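Local structure of putative pyridoxal phosphate-dependent transferase (Clostridium difficile, 4DQ6) at residues F168-P173 and K187-I192. The protein probably acts as a pyridoxal phosphate-dependent transferase of the class I and II aminotransferase family, with pyridoxal-5'-phosphate bound in its pocket. Residues are numbered along the deposited sequence; the frame is centred on the assembly and turned at random.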
ATOM      1  N   PHE A 168     -21.294  -0.354 -13.431  1.00 17.95           N
ATOM      2  CA  PHE A 168     -20.669  -0.331 -14.729  1.00 17.45           C
ATOM      3  C   PHE A 168     -19.279   0.201 -14.555  1.00 16.71           C
ATOM      4  O   PHE A 168     -19.128   1.314 -13.973  1.00 15.66           O
ATOM      5  CB  PHE A 168     -21.512   0.538 -15.705  1.00 17.49           C
ATOM      6  CG  PHE A 168     -21.017   0.511 -17.137  1.00 18.03           C
ATOM      7  CD1 PHE A 168     -19.857   1.197 -17.483  1.00 17.76           C
ATOM      8  CD2 PHE A 168     -21.737  -0.194 -18.157  1.00 18.74           C
ATOM      9  CE1 PHE A 168     -19.421   1.179 -18.796  1.00 17.74           C
ATOM     10  CE2 PHE A 168     -21.262  -0.227 -19.462  1.00 18.29           C
ATOM     11  CZ  PHE A 168     -20.103   0.467 -19.762  1.00 17.42           C
ATOM     12  N   ILE A 169     -18.291  -0.570 -15.020  1.00 16.38           N
ATOM     13  CA  ILE A 169     -16.920  -0.086 -14.877  1.00 15.91           C
ATOM     14  C   ILE A 169     -16.468   0.419 -16.266  1.00 16.53           C
ATOM     15  O   ILE A 169     -16.395  -0.378 -17.220  1.00 16.67           O
ATOM     16  CB  ILE A 169     -15.925  -1.153 -14.328  1.00 17.05           C
ATOM     17  CG1 ILE A 169     -16.462  -1.910 -13.122  1.00 18.42           C
ATOM     18  CG2 ILE A 169     -14.560  -0.481 -14.012  1.00 15.86           C
ATOM     19  CD1 ILE A 169     -15.502  -2.920 -12.507  1.00 19.96           C
ATOM     20  N   LEU A 170     -16.198   1.723 -16.350  1.00 15.36           N
ATOM     21  CA  LEU A 170     -15.934   2.397 -17.587  1.00 15.07           C
ATOM     22  C   LEU A 170     -14.414   2.681 -17.565  1.00 14.60           C
ATOM     23  O   LEU A 170     -13.809   3.069 -16.505  1.00 15.90           O
ATOM     24  CB  LEU A 170     -16.684   3.731 -17.676  1.00 14.78           C
ATOM     25  CG  LEU A 170     -16.206   4.817 -18.652  1.00 14.95           C
ATOM     26  CD1 LEU A 170     -16.533   4.334 -20.063  1.00 15.84           C
ATOM     27  CD2 LEU A 170     -16.856   6.154 -18.377  1.00 15.85           C
ATOM     28  N   CYS A 171     -13.733   2.460 -18.706  1.00 14.53           N
ATOM     29  CA  CYS A 171     -12.356   2.881 -18.880  1.00 13.82           C
ATOM     30  C   CYS A 171     -12.293   4.095 -19.798  1.00 13.16           C
ATOM     31  O   CYS A 171     -12.713   3.996 -20.934  1.00 13.44           O
ATOM     32  CB  CYS A 171     -11.567   1.703 -19.471  1.00 12.91           C
ATOM     33  SG  CYS A 171      -9.783   1.763 -19.238  1.00 13.70           S
ATOM     34  N   ASN A 172     -11.759   5.232 -19.302  1.00 13.99           N
ATOM     35  CA  ASN A 172     -11.786   6.519 -20.028  1.00 15.00           C
ATOM     36  C   ASN A 172     -10.594   7.355 -19.716  1.00 14.54           C
ATOM     37  O   ASN A 172     -10.583   7.956 -18.689  1.00 14.06           O
ATOM     38  CB  ASN A 172     -13.125   7.203 -19.593  1.00 17.78           C
ATOM     39  CG  ASN A 172     -13.348   8.610 -20.111  1.00 20.20           C
ATOM     40  OD1 ASN A 172     -13.111   8.854 -21.246  1.00 20.67           O
ATOM     41  ND2 ASN A 172     -13.942   9.518 -19.253  1.00 21.90           N
ATOM     42  N   PRO A 173      -9.617   7.412 -20.636  1.00 13.09           N
ATOM     43  CA  PRO A 173      -9.525   6.724 -21.922  1.00 13.27           C
ATOM     44  C   PRO A 173      -9.498   5.194 -21.822  1.00 12.90           C
ATOM     45  O   PRO A 173      -9.082   4.641 -20.785  1.00 13.30           O
ATOM     46  CB  PRO A 173      -8.186   7.205 -22.497  1.00 13.49           C
ATOM     47  CG  PRO A 173      -7.867   8.452 -21.761  1.00 13.63           C
ATOM     48  CD  PRO A 173      -8.480   8.339 -20.418  1.00 12.85           C
ATOM     49  N   LYS A 187     -22.374  10.921 -22.585  1.00 18.85           N
ATOM     50  CA  LYS A 187     -23.787  11.226 -22.246  1.00 20.00           C
ATOM     51  C   LYS A 187     -24.684  10.074 -22.566  1.00 20.00           C
ATOM     52  O   LYS A 187     -25.554   9.738 -21.777  1.00 20.04           O
ATOM     53  CB  LYS A 187     -24.266  12.417 -23.051  1.00 22.70           C
ATOM     54  CG  LYS A 187     -23.726  13.723 -22.532  1.00 25.41           C
ATOM     55  CD  LYS A 187     -24.057  14.858 -23.514  1.00 29.70           C
ATOM     56  CE  LYS A 187     -24.146  16.181 -22.779  1.00 33.13           C
ATOM     57  NZ  LYS A 187     -25.147  17.044 -23.470  1.00 34.90           N
ATOM     58  N   LYS A 188     -24.485   9.464 -23.729  1.00 18.87           N
ATOM     59  CA  LYS A 188     -25.380   8.341 -24.082  1.00 19.84           C
ATOM     60  C   LYS A 188     -25.243   7.200 -23.085  1.00 19.10           C
ATOM     61  O   LYS A 188     -26.229   6.629 -22.630  1.00 20.34           O
ATOM     62  CB  LYS A 188     -25.126   7.906 -25.513  1.00 20.61           C
ATOM     63  CG  LYS A 188     -26.250   7.036 -26.067  1.00 23.37           C
ATOM     64  CD  LYS A 188     -26.114   6.946 -27.576  1.00 25.62           C
ATOM     65  CE  LYS A 188     -26.912   5.803 -28.137  1.00 27.36           C
ATOM     66  NZ  LYS A 188     -28.345   6.159 -28.195  1.00 29.89           N
ATOM     67  N   LEU A 189     -24.026   6.875 -22.671  1.00 17.18           N
ATOM     68  CA  LEU A 189     -23.793   5.826 -21.672  1.00 17.57           C
ATOM     69  C   LEU A 189     -24.380   6.208 -20.326  1.00 18.60           C
ATOM     70  O   LEU A 189     -24.996   5.395 -19.646  1.00 21.11           O
ATOM     71  CB  LEU A 189     -22.281   5.554 -21.505  1.00 16.60           C
ATOM     72  CG  LEU A 189     -21.821   4.606 -20.393  1.00 16.22           C
ATOM     73  CD1 LEU A 189     -22.460   3.209 -20.641  1.00 17.46           C
ATOM     74  CD2 LEU A 189     -20.253   4.716 -20.322  1.00 15.16           C
ATOM     75  N   GLY A 190     -24.124   7.434 -19.885  1.00 20.15           N
ATOM     76  CA  GLY A 190     -24.493   7.799 -18.541  1.00 20.21           C
ATOM     77  C   GLY A 190     -26.007   7.880 -18.420  1.00 21.37           C
ATOM     78  O   GLY A 190     -26.537   7.626 -17.362  1.00 23.02           O
ATOM     79  N   ASP A 191     -26.666   8.231 -19.516  1.00 22.21           N
ATOM     80  CA  ASP A 191     -28.134   8.249 -19.534  1.00 24.65           C
ATOM     81  C   ASP A 191     -28.695   6.866 -19.366  1.00 24.97           C
ATOM     82  O   ASP A 191     -29.664   6.672 -18.616  1.00 24.28           O
ATOM     83  CB  ASP A 191     -28.624   8.851 -20.842  1.00 27.28           C
ATOM     84  CG  ASP A 191     -28.537  10.341 -20.851  1.00 29.92           C
ATOM     85  OD1 ASP A 191     -28.319  10.941 -19.770  1.00 33.36           O
ATOM     86  OD2 ASP A 191     -28.725  10.931 -21.950  1.00 33.42           O
ATOM     87  N   ILE A 192     -28.122   5.900 -20.066  1.00 23.78           N
ATOM     88  CA  ILE A 192     -28.525   4.507 -19.887  1.00 24.62           C
ATOM     89  C   ILE A 192     -28.390   4.080 -18.429  1.00 24.81           C
ATOM     90  O   ILE A 192     -29.273   3.530 -17.817  1.00 24.70           O
ATOM     91  CB  ILE A 192     -27.711   3.561 -20.807  1.00 24.22           C
ATOM     92  CG1 ILE A 192     -28.097   3.801 -22.276  1.00 24.17           C
ATOM     93  CG2 ILE A 192     -27.981   2.098 -20.460  1.00 24.41           C
ATOM     94  CD1 ILE A 192     -27.212   3.066 -23.262  1.00 23.94           C
TER
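Leu189 reaches from the helix to Phe168 and Leu170 on the strand, and its branched end makes the whole contact. The bond to its CB points toward the strand, but CB itself stops short of touching it. CG stands anti to the backbone N (chi1 173°); it makes no close contact with the strand either, and only splits the chain into the two methyls that do. CD1 settles over one face of the Phe168 ring, 4.0 Å from the centroid and 22° off the ring normal: a CH-pi contact displaced toward the rim, where CD1 lies 3.7 Å from Phe168 CZ. CD2, the other branch, touches Leu170 CD1 at 3.7 Å and Phe168 CE1 at 3.9 Å, so this one methyl meets both strand side chains.

The helix is the connection of a beta-alpha-beta unit, strand 165-171, helix 183-195 and strand 199-203, in the mixed seven-stranded sheet of the large domain of a fold-type I PLP enzyme. Phe168 and Leu170, two residues apart, point to the helix side of that sheet; Ile169 and Cys171 between and after them pack against helix 126-133 on the opposite face, and Cys171 also touches the PLP. Phe168 extends toward the helix with CG anti to its backbone N (chi1 -174°), meeting Leu189 from the opposite direction. Leu170 CB lies in the plane of the Phe168 ring, at its edge, while Leu189 CD1 lies over one face. No hydrogen bond crosses between the segments; Ile158 of helix 155-161 also packs on Leu189. The side chains of Leu170 and Leu189 meet at a slant, with Leu170 CD1 doing the closest touching.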